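Local coordinates for protein iron transport multicopper oxidase FET3 (Saccharomyces cerevisiae, PDB 1ZPU) that uses its copper centres and molecular oxygen to oxidise ferrous to ferric iron, supplying the high-affinity iron permease FTR1, and also oxidises cuprous ions, at residues Asn177-Val182 with Ser274-Lys280; Asn249-Met253 with Ala282-Asn288. One frame throughout, in Å; residues are numbered along the deposited sequence.

Interaction 1 of 2, residues Asn177-Val182 with Ser274-Lys280; sequences NLTWEV and SYMVYNK. With NAG (2-acetamido-2-deoxy-beta-D-glucopyranose), chain H; NAG (2-acetamido-2-deoxy-beta-D-glucopyranose), chain B; NAG (2-acetamido-2-deoxy-beta-D-glucopyranose), chain G.
Strand residues Thr179-Glu181 pair in parallel with Tyr275-Val277, the two axes 4.7 Å apart and 13° from exact alignment. Four backbone bonds alternate between the strands: Tyr275 N to Leu178 O, Trp180 N to Tyr275 O, Val277 N to Trp180 O and Val182 N to Val277 O. A fifth replaces one backbone acceptor by a side chain, Leu178 N reaching Ser274 OG at 2.8 Å.

Side chains alternate between the two faces. Trp180 and Met276 lie side by side on one of them, with Trp180 CE3 3.9 Å from Met276 CG. The extended methionine chain brings SD obliquely to 4.8 Å from the centroid of the six-membered ring of Trp180, a Met-aromatic contact. Val182 divides its branches, since chi1 of -69° sets CG1 over one face of the Trp180 ring and sends CG2 over a face of Tyr278, 3.6 Å from the centroid and 12° off the normal.

On the other face, Thr179 OG1 sits at the edge of the Tyr275 ring, in its plane, 3.8 Å from CD1. Tyr275 CE1 lies 3.7 Å from CB of Asn177, whose ND2 carries an N-linked sugar. With an alanine at Tyr275 the ring would be gone, and Asn177 CB and Thr179 OG1 would probably lose the neighbour that packs against them.

Strand 179-181 forms an outer edge of its five-stranded cupredoxin-type sheet. Trp180 faces inward against Leu190 and Tyr188 of strand 187-194 in the opposing sheet, and strand 250-256 pairs with the other side of strand 271-277.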
ATOM      1  N   ASN A 177      19.788  13.531   2.965  1.00 69.77           N
ATOM      2  CA  ASN A 177      20.614  14.472   2.188  1.00 69.66           C
ATOM      3  C   ASN A 177      21.339  13.808   1.009  1.00 69.31           C
ATOM      4  O   ASN A 177      22.561  13.765   0.938  1.00 69.03           O
ATOM      5  CB  ASN A 177      21.526  15.330   3.088  1.00 69.46           C
ATOM      6  CG  ASN A 177      21.893  14.639   4.375  1.00 70.64           C
ATOM      7  OD1 ASN A 177      22.555  13.620   4.343  1.00 74.05           O
ATOM      8  ND2 ASN A 177      21.484  15.189   5.511  1.00 71.70           N
ATOM      9  N   LEU A 178      20.516  13.297   0.094  1.00 69.26           N
ATOM     10  CA  LEU A 178      20.911  12.574  -1.098  1.00 68.93           C
ATOM     11  C   LEU A 178      21.281  13.501  -2.232  1.00 69.03           C
ATOM     12  O   LEU A 178      20.696  14.575  -2.400  1.00 69.00           O
ATOM     13  CB  LEU A 178      19.719  11.746  -1.566  1.00 68.91           C
ATOM     14  CG  LEU A 178      19.829  10.832  -2.783  1.00 68.80           C
ATOM     15  CD1 LEU A 178      20.786   9.673  -2.499  1.00 69.04           C
ATOM     16  CD2 LEU A 178      18.458  10.304  -3.119  1.00 68.87           C
ATOM     17  N   THR A 179      22.219  13.030  -3.041  1.00 68.96           N
ATOM     18  CA  THR A 179      22.684  13.721  -4.220  1.00 68.85           C
ATOM     19  C   THR A 179      22.096  13.121  -5.508  1.00 69.11           C
ATOM     20  O   THR A 179      22.145  11.897  -5.719  1.00 69.42           O
ATOM     21  CB  THR A 179      24.192  13.635  -4.242  1.00 68.31           C
ATOM     22  OG1 THR A 179      24.696  14.537  -3.263  1.00 68.07           O
ATOM     23  CG2 THR A 179      24.738  13.990  -5.588  1.00 68.64           C
ATOM     24  N   TRP A 180      21.535  13.984  -6.356  1.00 68.95           N
ATOM     25  CA  TRP A 180      21.100  13.595  -7.684  1.00 68.78           C
ATOM     26  C   TRP A 180      21.830  14.465  -8.700  1.00 69.08           C
ATOM     27  O   TRP A 180      21.557  15.666  -8.842  1.00 69.11           O
ATOM     28  CB  TRP A 180      19.580  13.714  -7.806  1.00 68.72           C
ATOM     29  CG  TRP A 180      19.023  13.414  -9.164  1.00 68.29           C
ATOM     30  CD1 TRP A 180      19.503  12.519 -10.068  1.00 68.70           C
ATOM     31  CD2 TRP A 180      17.862  13.989  -9.752  1.00 67.98           C
ATOM     32  NE1 TRP A 180      18.722  12.505 -11.192  1.00 67.87           N
ATOM     33  CE2 TRP A 180      17.698  13.394 -11.024  1.00 67.72           C
ATOM     34  CE3 TRP A 180      16.944  14.962  -9.336  1.00 69.24           C
ATOM     35  CZ2 TRP A 180      16.659  13.743 -11.895  1.00 68.41           C
ATOM     36  CZ3 TRP A 180      15.896  15.316 -10.206  1.00 69.15           C
ATOM     37  CH2 TRP A 180      15.768  14.701 -11.473  1.00 69.12           C
ATOM     38  N   GLU A 181      22.788  13.852  -9.385  1.00 69.29           N
ATOM     39  CA  GLU A 181      23.606  14.544 -10.387  1.00 69.53           C
ATOM     40  C   GLU A 181      22.887  14.599 -11.729  1.00 69.33           C
ATOM     41  O   GLU A 181      22.585  13.560 -12.313  1.00 69.34           O
ATOM     42  CB  GLU A 181      24.923  13.801 -10.586  1.00 69.78           C
ATOM     43  CG  GLU A 181      25.591  13.357  -9.307  1.00 71.42           C
ATOM     44  CD  GLU A 181      27.099  13.413  -9.425  1.00 74.38           C
ATOM     45  OE1 GLU A 181      27.725  14.092  -8.576  1.00 75.35           O
ATOM     46  OE2 GLU A 181      27.658  12.803 -10.378  1.00 75.01           O
ATOM     47  N   VAL A 182      22.623  15.799 -12.233  1.00 69.19           N
ATOM     48  CA  VAL A 182      21.859  15.914 -13.472  1.00 69.07           C
ATOM     49  C   VAL A 182      22.679  16.482 -14.607  1.00 69.08           C
ATOM     50  O   VAL A 182      23.752  17.019 -14.379  1.00 69.30           O
ATOM     51  CB  VAL A 182      20.543  16.729 -13.306  1.00 69.16           C
ATOM     52  CG1 VAL A 182      19.540  15.958 -12.447  1.00 68.60           C
ATOM     53  CG2 VAL A 182      20.815  18.122 -12.755  1.00 68.37           C
ATOM     54  N   SER A 274      17.346  17.403   0.092  1.00 68.76           N
ATOM     55  CA  SER A 274      18.308  16.685  -0.734  1.00 69.01           C
ATOM     56  C   SER A 274      18.761  17.571  -1.895  1.00 69.09           C
ATOM     57  O   SER A 274      18.307  18.708  -2.028  1.00 69.11           O
ATOM     58  CB  SER A 274      17.724  15.384  -1.256  1.00 69.17           C
ATOM     59  OG  SER A 274      17.964  14.334  -0.339  1.00 70.03           O
ATOM     60  N   TYR A 275      19.661  17.065  -2.733  1.00 68.92           N
ATOM     61  CA  TYR A 275      20.345  17.933  -3.675  1.00 68.88           C
ATOM     62  C   TYR A 275      20.242  17.520  -5.126  1.00 68.82           C
ATOM     63  O   TYR A 275      20.732  16.473  -5.527  1.00 68.76           O
ATOM     64  CB  TYR A 275      21.825  18.062  -3.311  1.00 68.96           C
ATOM     65  CG  TYR A 275      22.061  18.123  -1.836  1.00 69.37           C
ATOM     66  CD1 TYR A 275      22.760  17.105  -1.189  1.00 68.62           C
ATOM     67  CD2 TYR A 275      21.568  19.186  -1.075  1.00 68.84           C
ATOM     68  CE1 TYR A 275      22.973  17.142   0.165  1.00 68.13           C
ATOM     69  CE2 TYR A 275      21.775  19.231   0.286  1.00 69.05           C
ATOM     70  CZ  TYR A 275      22.479  18.197   0.899  1.00 69.31           C
ATOM     71  OH  TYR A 275      22.699  18.229   2.258  1.00 70.50           O
ATOM     72  N   MET A 276      19.616  18.381  -5.917  1.00 68.78           N
ATOM     73  CA  MET A 276      19.722  18.300  -7.365  1.00 68.84           C
ATOM     74  C   MET A 276      20.974  19.077  -7.804  1.00 68.85           C
ATOM     75  O   MET A 276      21.018  20.319  -7.755  1.00 68.67           O
ATOM     76  CB  MET A 276      18.462  18.836  -8.035  1.00 68.51           C
ATOM     77  CG  MET A 276      18.402  18.583  -9.511  1.00 68.09           C
ATOM     78  SD  MET A 276      16.823  19.147 -10.141  1.00 69.52           S
ATOM     79  CE  MET A 276      17.116  19.154 -11.906  1.00 69.51           C
ATOM     80  N   VAL A 277      21.992  18.319  -8.211  1.00 68.73           N
ATOM     81  CA  VAL A 277      23.319  18.859  -8.465  1.00 68.64           C
ATOM     82  C   VAL A 277      23.627  19.008  -9.959  1.00 68.77           C
ATOM     83  O   VAL A 277      23.813  18.022 -10.667  1.00 68.94           O
ATOM     84  CB  VAL A 277      24.421  17.998  -7.790  1.00 68.23           C
ATOM     85  CG1 VAL A 277      25.768  18.615  -8.002  1.00 67.68           C
ATOM     86  CG2 VAL A 277      24.159  17.831  -6.302  1.00 68.28           C
ATOM     87  N   TYR A 278      23.684  20.248 -10.427  1.00 68.73           N
ATOM     88  CA  TYR A 278      24.098  20.533 -11.789  1.00 68.60           C
ATOM     89  C   TYR A 278      25.603  20.711 -11.800  1.00 68.64           C
ATOM     90  O   TYR A 278      26.256  20.391 -12.780  1.00 68.76           O
ATOM     91  CB  TYR A 278      23.442  21.815 -12.311  1.00 68.38           C
ATOM     92  CG  TYR A 278      21.986  21.724 -12.724  1.00 67.81           C
ATOM     93  CD1 TYR A 278      20.976  21.577 -11.777  1.00 67.30           C
ATOM     94  CD2 TYR A 278      21.618  21.851 -14.060  1.00 67.77           C
ATOM     95  CE1 TYR A 278      19.648  21.519 -12.153  1.00 67.47           C
ATOM     96  CE2 TYR A 278      20.287  21.804 -14.447  1.00 67.79           C
ATOM     97  CZ  TYR A 278      19.309  21.637 -13.490  1.00 67.88           C
ATOM     98  OH  TYR A 278      17.991  21.589 -13.872  1.00 67.77           O
ATOM     99  N   ASN A 279      26.139  21.237 -10.703  1.00 68.61           N
ATOM    100  CA  ASN A 279      27.555  21.557 -10.597  1.00 68.63           C
ATOM    101  C   ASN A 279      28.156  20.932  -9.338  1.00 68.88           C
ATOM    102  O   ASN A 279      27.801  21.292  -8.214  1.00 68.98           O
ATOM    103  CB  ASN A 279      27.752  23.072 -10.602  1.00 68.40           C
ATOM    104  CG  ASN A 279      29.201  23.471 -10.684  1.00 67.81           C
ATOM    105  OD1 ASN A 279      30.098  22.677 -10.395  1.00 67.46           O
ATOM    106  ND2 ASN A 279      29.439  24.713 -11.110  1.00 67.69           N
ATOM    107  N   LYS A 280      29.065  19.987  -9.543  1.00 69.13           N
ATOM    108  CA  LYS A 280      29.608  19.173  -8.452  1.00 69.38           C
ATOM    109  C   LYS A 280      30.451  19.973  -7.483  1.00 69.20           C
ATOM    110  O   LYS A 280      30.793  19.503  -6.404  1.00 69.24           O
ATOM    111  CB  LYS A 280      30.442  18.026  -9.011  1.00 69.44           C
ATOM    112  CG  LYS A 280      29.605  16.884  -9.568  1.00 70.89           C
ATOM    113  CD  LYS A 280      30.233  15.522  -9.251  1.00 73.43           C
ATOM    114  CE  LYS A 280      31.513  15.317 -10.036  1.00 74.56           C
ATOM    115  NZ  LYS A 280      31.289  15.665 -11.475  1.00 75.00           N
TER
HETATM  116  C1  NAG H   1      22.329  14.735   6.616  1.00 72.37           C
HETATM  117  C2  NAG H   1      23.048  13.581   7.321  1.00 70.93           C
HETATM  118  C3  NAG H   1      22.715  13.487   8.810  1.00 72.98           C
HETATM  119  C4  NAG H   1      22.827  14.824   9.528  1.00 75.62           C
HETATM  120  C5  NAG H   1      22.042  15.835   8.689  1.00 76.55           C
HETATM  121  C6  NAG H   1      22.155  17.254   9.210  1.00 77.64           C
HETATM  122  C7  NAG H   1      23.226  11.314   6.277  1.00 68.36           C
HETATM  123  C8  NAG H   1      24.561  11.512   5.612  1.00 67.01           C
HETATM  124  N2  NAG H   1      22.559  12.360   6.758  1.00 69.98           N
HETATM  125  O3  NAG H   1      23.547  12.562   9.468  1.00 72.07           O
HETATM  126  O4  NAG H   1      22.282  14.678  10.828  1.00 78.93           O
HETATM  127  O5  NAG H   1      22.614  15.864   7.399  1.00 76.03           O
HETATM  128  O6  NAG H   1      23.492  17.640   8.972  1.00 80.08           O
HETATM  129  O7  NAG H   1      22.713  10.202   6.338  1.00 67.02           O
HETATM  130  C1  NAG B2014      30.667  25.317 -10.653  1.00 67.84           C
HETATM  131  C2  NAG B2014      31.335  25.782 -11.948  1.00 68.57           C
HETATM  132  C3  NAG B2014      32.586  26.585 -11.628  1.00 68.34           C
HETATM  133  C4  NAG B2014      32.201  27.766 -10.737  1.00 67.83           C
HETATM  134  C5  NAG B2014      31.501  27.214  -9.498  1.00 67.36           C
HETATM  135  C6  NAG B2014      31.010  28.298  -8.558  1.00 67.59           C
HETATM  136  C7  NAG B2014      31.143  24.557 -14.031  1.00 71.44           C
HETATM  137  C8  NAG B2014      32.140  24.301 -15.123  1.00 71.50           C
HETATM  138  N2  NAG B2014      31.662  24.659 -12.805  1.00 69.96           N
HETATM  139  O3  NAG B2014      33.207  27.003 -12.824  1.00 68.96           O
HETATM  140  O4  NAG B2014      33.351  28.487 -10.357  1.00 67.05           O
HETATM  141  O5  NAG B2014      30.379  26.455  -9.871  1.00 67.05           O
HETATM  142  O6  NAG B2014      30.748  27.662  -7.331  1.00 67.84           O
HETATM  143  O7  NAG B2014      29.931  24.663 -14.293  1.00 72.46           O
HETATM  144  C1  NAG G   1      17.320   5.931  -5.973  1.00 65.65           C
HETATM  145  C2  NAG G   1      18.327   6.501  -6.978  1.00 63.91           C
HETATM  146  C3  NAG G   1      17.961   6.088  -8.399  1.00 64.45           C
HETATM  147  C4  NAG G   1      17.694   4.586  -8.539  1.00 65.85           C
HETATM  148  C5  NAG G   1      16.744   4.142  -7.445  1.00 65.41           C
HETATM  149  C6  NAG G   1      16.717   2.629  -7.460  1.00 66.89           C
HETATM  150  C7  NAG G   1      19.533   8.618  -6.744  1.00 65.72           C
HETATM  151  C8  NAG G   1      19.522  10.118  -6.934  1.00 64.81           C
HETATM  152  N2  NAG G   1      18.390   7.944  -6.872  1.00 63.94           N
HETATM  153  O3  NAG G   1      19.027   6.431  -9.241  1.00 64.22           O
HETATM  154  O4  NAG G   1      17.013   4.276  -9.744  1.00 68.46           O
HETATM  155  O5  NAG G   1      17.225   4.541  -6.190  1.00 65.20           O
HETATM  156  O6  NAG G   1      15.775   2.133  -6.543  1.00 68.98           O
HETATM  157  O7  NAG G   1      20.592   8.056  -6.477  1.00 68.11           O

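Interaction 2 of 2, residues Asn249-Met253 with Ala282-Asn288. With NAG (2-acetamido-2-deoxy-beta-D-glucopyranose), chain L; NAG (2-acetamido-2-deoxy-beta-D-glucopyranose), chain B.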
ATOM      1  N   ASN A 249      22.939  24.826  -7.993  1.00 68.79           N
ATOM      2  CA  ASN A 249      22.279  23.596  -7.531  1.00 68.36           C
ATOM      3  C   ASN A 249      20.942  23.869  -6.838  1.00 68.50           C
ATOM      4  O   ASN A 249      20.714  24.933  -6.267  1.00 68.54           O
ATOM      5  CB  ASN A 249      23.185  22.753  -6.622  1.00 67.83           C
ATOM      6  CG  ASN A 249      24.451  22.283  -7.316  1.00 66.70           C
ATOM      7  OD1 ASN A 249      24.418  21.784  -8.434  1.00 64.18           O
ATOM      8  ND2 ASN A 249      25.580  22.448  -6.645  1.00 66.28           N
ATOM      9  N   PHE A 250      20.060  22.883  -6.887  1.00 68.64           N
ATOM     10  CA  PHE A 250      18.689  23.061  -6.429  1.00 68.49           C
ATOM     11  C   PHE A 250      18.284  22.033  -5.385  1.00 68.62           C
ATOM     12  O   PHE A 250      18.763  20.904  -5.385  1.00 68.76           O
ATOM     13  CB  PHE A 250      17.748  22.980  -7.616  1.00 68.05           C
ATOM     14  CG  PHE A 250      17.959  24.055  -8.622  1.00 67.88           C
ATOM     15  CD1 PHE A 250      18.903  23.908  -9.634  1.00 67.18           C
ATOM     16  CD2 PHE A 250      17.204  25.224  -8.574  1.00 67.68           C
ATOM     17  CE1 PHE A 250      19.088  24.897 -10.569  1.00 65.78           C
ATOM     18  CE2 PHE A 250      17.386  26.213  -9.512  1.00 66.28           C
ATOM     19  CZ  PHE A 250      18.329  26.045 -10.510  1.00 66.73           C
ATOM     20  N   ALA A 251      17.388  22.438  -4.500  1.00 68.66           N
ATOM     21  CA  ALA A 251      16.964  21.590  -3.398  1.00 68.88           C
ATOM     22  C   ALA A 251      15.834  20.648  -3.814  1.00 69.08           C
ATOM     23  O   ALA A 251      14.845  21.088  -4.414  1.00 69.41           O
ATOM     24  CB  ALA A 251      16.524  22.450  -2.247  1.00 68.77           C
ATOM     25  N   ILE A 252      16.005  19.357  -3.530  1.00 68.97           N
ATOM     26  CA  ILE A 252      14.934  18.363  -3.627  1.00 68.78           C
ATOM     27  C   ILE A 252      14.351  18.266  -2.222  1.00 69.06           C
ATOM     28  O   ILE A 252      15.050  17.944  -1.267  1.00 69.19           O
ATOM     29  CB  ILE A 252      15.463  16.970  -4.060  1.00 68.82           C
ATOM     30  CG1 ILE A 252      16.142  17.025  -5.425  1.00 67.46           C
ATOM     31  CG2 ILE A 252      14.335  15.929  -4.065  1.00 69.04           C
ATOM     32  CD1 ILE A 252      17.005  15.821  -5.696  1.00 65.98           C
ATOM     33  N   MET A 253      13.067  18.557  -2.096  1.00 69.36           N
ATOM     34  CA  MET A 253      12.463  18.781  -0.793  1.00 69.35           C
ATOM     35  C   MET A 253      11.366  17.775  -0.472  1.00 69.20           C
ATOM     36  O   MET A 253      10.468  17.550  -1.277  1.00 69.30           O
ATOM     37  CB  MET A 253      11.892  20.190  -0.777  1.00 69.09           C
ATOM     38  CG  MET A 253      11.897  20.826   0.592  1.00 70.63           C
ATOM     39  SD  MET A 253      13.501  21.447   1.127  1.00 69.92           S
ATOM     40  CE  MET A 253      14.402  21.306  -0.387  1.00 70.11           C
ATOM     41  N   ALA A 282      29.881  23.498  -6.952  1.00 68.50           N
ATOM     42  CA  ALA A 282      29.141  24.639  -6.434  1.00 68.80           C
ATOM     43  C   ALA A 282      28.560  24.391  -5.030  1.00 68.93           C
ATOM     44  O   ALA A 282      28.683  23.299  -4.483  1.00 68.98           O
ATOM     45  CB  ALA A 282      28.059  25.048  -7.424  1.00 68.78           C
ATOM     46  N   ALA A 283      27.949  25.426  -4.458  1.00 69.08           N
ATOM     47  CA  ALA A 283      27.358  25.370  -3.135  1.00 69.01           C
ATOM     48  C   ALA A 283      26.220  24.377  -3.108  1.00 69.23           C
ATOM     49  O   ALA A 283      25.369  24.393  -3.997  1.00 69.32           O
ATOM     50  CB  ALA A 283      26.854  26.746  -2.745  1.00 68.90           C
ATOM     51  N   LEU A 284      26.220  23.506  -2.097  1.00 69.40           N
ATOM     52  CA  LEU A 284      25.109  22.597  -1.843  1.00 69.47           C
ATOM     53  C   LEU A 284      23.891  23.404  -1.460  1.00 69.34           C
ATOM     54  O   LEU A 284      23.998  24.324  -0.654  1.00 69.53           O
ATOM     55  CB  LEU A 284      25.464  21.655  -0.705  1.00 69.76           C
ATOM     56  CG  LEU A 284      26.630  20.732  -1.041  1.00 70.64           C
ATOM     57  CD1 LEU A 284      27.049  19.946   0.214  1.00 71.74           C
ATOM     58  CD2 LEU A 284      26.280  19.806  -2.242  1.00 70.73           C
ATOM     59  N   PRO A 285      22.740  23.102  -2.069  1.00 69.30           N
ATOM     60  CA  PRO A 285      21.524  23.870  -1.804  1.00 69.36           C
ATOM     61  C   PRO A 285      21.078  23.843  -0.347  1.00 69.42           C
ATOM     62  O   PRO A 285      21.177  22.816   0.320  1.00 69.36           O
ATOM     63  CB  PRO A 285      20.474  23.203  -2.698  1.00 69.35           C
ATOM     64  CG  PRO A 285      21.068  21.892  -3.123  1.00 69.28           C
ATOM     65  CD  PRO A 285      22.542  22.066  -3.094  1.00 69.39           C
ATOM     66  N   THR A 286      20.622  24.996   0.132  1.00 69.51           N
ATOM     67  CA  THR A 286      19.946  25.115   1.418  1.00 69.53           C
ATOM     68  C   THR A 286      18.483  24.684   1.262  1.00 69.39           C
ATOM     69  O   THR A 286      18.038  24.415   0.152  1.00 69.39           O
ATOM     70  CB  THR A 286      19.970  26.566   1.862  1.00 69.63           C
ATOM     71  OG1 THR A 286      19.545  27.398   0.770  1.00 69.81           O
ATOM     72  CG2 THR A 286      21.381  26.963   2.283  1.00 70.01           C
ATOM     73  N   GLN A 287      17.732  24.630   2.362  1.00 69.35           N
ATOM     74  CA  GLN A 287      16.309  24.303   2.304  1.00 69.03           C
ATOM     75  C   GLN A 287      15.550  25.296   1.449  1.00 69.19           C
ATOM     76  O   GLN A 287      15.782  26.503   1.532  1.00 69.51           O
ATOM     77  CB  GLN A 287      15.688  24.318   3.682  1.00 68.83           C
ATOM     78  CG  GLN A 287      14.188  24.256   3.611  1.00 69.03           C
ATOM     79  CD  GLN A 287      13.514  24.235   4.954  1.00 69.47           C
ATOM     80  OE1 GLN A 287      14.160  24.341   5.998  1.00 68.88           O
ATOM     81  NE2 GLN A 287      12.185  24.108   4.936  1.00 70.40           N
ATOM     82  N   ASN A 288      14.648  24.786   0.623  1.00 69.12           N
ATOM     83  CA  ASN A 288      13.751  25.638  -0.125  1.00 69.15           C
ATOM     84  C   ASN A 288      12.455  25.883   0.644  1.00 69.33           C
ATOM     85  O   ASN A 288      11.634  24.976   0.829  1.00 69.59           O
ATOM     86  CB  ASN A 288      13.461  25.040  -1.503  1.00 69.16           C
ATOM     87  CG  ASN A 288      12.598  25.958  -2.369  1.00 68.82           C
ATOM     88  OD1 ASN A 288      11.537  25.556  -2.847  1.00 69.20           O
ATOM     89  ND2 ASN A 288      13.054  27.190  -2.569  1.00 67.22           N
TER
HETATM   90  C1  NAG L   1       9.655  23.513   6.826  1.00 67.22           C
HETATM   91  C2  NAG L   1      10.231  24.677   7.622  1.00 66.60           C
HETATM   92  C3  NAG L   1       9.247  25.835   7.833  1.00 67.08           C
HETATM   93  C4  NAG L   1       8.717  26.351   6.514  1.00 66.85           C
HETATM   94  C5  NAG L   1       8.088  25.133   5.838  1.00 67.13           C
HETATM   95  C6  NAG L   1       7.526  25.501   4.468  1.00 66.21           C
HETATM   96  C7  NAG L   1      11.897  24.567   9.400  1.00 69.37           C
HETATM   97  C8  NAG L   1      13.007  24.942   8.458  1.00 70.24           C
HETATM   98  N2  NAG L   1      10.707  24.204   8.896  1.00 67.71           N
HETATM   99  O3  NAG L   1       9.874  26.932   8.455  1.00 67.33           O
HETATM  100  O4  NAG L   1       7.802  27.392   6.805  1.00 69.15           O
HETATM  101  O5  NAG L   1       9.031  24.061   5.672  1.00 67.83           O
HETATM  102  O6  NAG L   1       8.596  25.788   3.597  1.00 64.84           O
HETATM  103  O7  NAG L   1      12.123  24.611  10.610  1.00 68.60           O
HETATM  104  C1  NAG B2014      30.667  25.317 -10.653  1.00 67.84           C
HETATM  105  C2  NAG B2014      31.335  25.782 -11.948  1.00 68.57           C
HETATM  106  C3  NAG B2014      32.586  26.585 -11.628  1.00 68.34           C
HETATM  107  C4  NAG B2014      32.201  27.766 -10.737  1.00 67.83           C
HETATM  108  C5  NAG B2014      31.501  27.214  -9.498  1.00 67.36           C
HETATM  109  C6  NAG B2014      31.010  28.298  -8.558  1.00 67.59           C
HETATM  110  C7  NAG B2014      31.143  24.557 -14.031  1.00 71.44           C
HETATM  111  C8  NAG B2014      32.140  24.301 -15.123  1.00 71.50           C
HETATM  112  N2  NAG B2014      31.662  24.659 -12.805  1.00 69.96           N
HETATM  113  O3  NAG B2014      33.207  27.003 -12.824  1.00 68.96           O
HETATM  114  O4  NAG B2014      33.351  28.487 -10.357  1.00 67.05           O
HETATM  115  O5  NAG B2014      30.379  26.455  -9.871  1.00 67.05           O
HETATM  116  O6  NAG B2014      30.748  27.662  -7.331  1.00 67.84           O
HETATM  117  O7  NAG B2014      29.931  24.663 -14.293  1.00 72.46           O
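Strand 250-256 of the second plastocyanin-like (cupredoxin-type) domain is overlaid by the irregular segment Ala282-Asn288, which packs over residues Asn249-Met253 with the end-to-end directions of the two segments differing by 28°. No backbone-to-backbone bond joins them, so this is a loop running alongside the strand over one face of the sheet and not an added strand. Side chains alternate along residues 249-253: Asn249, Ala251 and Met253 point their CB atoms at the loop, whereas Phe250 and Ile252 point theirs away.

At one end Asn249 ND2 donates to Ala283 O over 3.3 Å, at an N-H...O angle of 162°. The acceptor lies close to the plane of the asparagine amide, but the donor stands above the carbonyl plane of Ala283 instead of on a lone pair. Asn249 OD1 is used in turn by Asn279 N, so the amide ties the loop to the segment following strand 271-277.

Pro285 fills the middle. Its ring rests on the strand backbone, with CD 3.7 Å from Asn249 CB and CG 3.4 Å from Phe250 O, and its CB meets Ala251 CB at 4.0 Å. The small Ala251 methyl also meets Thr286 O at 3.5 Å.

At the far end the Met253 chain bends at chi2 and chi3 and crosses Gln287 and Asn288 at about a right angle, its SD lying 3.8 Å from Gln287 CG. Asn288 OD1 is held by Trp204 NE1 of strand 201-205, while Asn288 N makes a weak hydrogen bond, 3.6 Å long, to Met253 SD.

Interactions 1 and 2 have centres about 8 Å apart and both reach one five-stranded sheet of the second plastocyanin-like domain, away from the copper sites. Their segments alternate along the chain, 177-182, 249-253, 274-280, then 282-288. Strands 250-256 and 271-277 are consecutive and antiparallel, joined by probable hydrogen bonds from Met276 N to Phe250 O and Ser274 N to Ile252 O, both 2.7 Å. On the other side of strand 271-277, interaction 1 pairs strand 179-181 in parallel, and interaction 2 lays the outgoing loop over strand 250-256. Tyr275 of the first touches Pro285 of the second, and the sugar on Asn279 borders Ala282, so the same sugar touches both contacts.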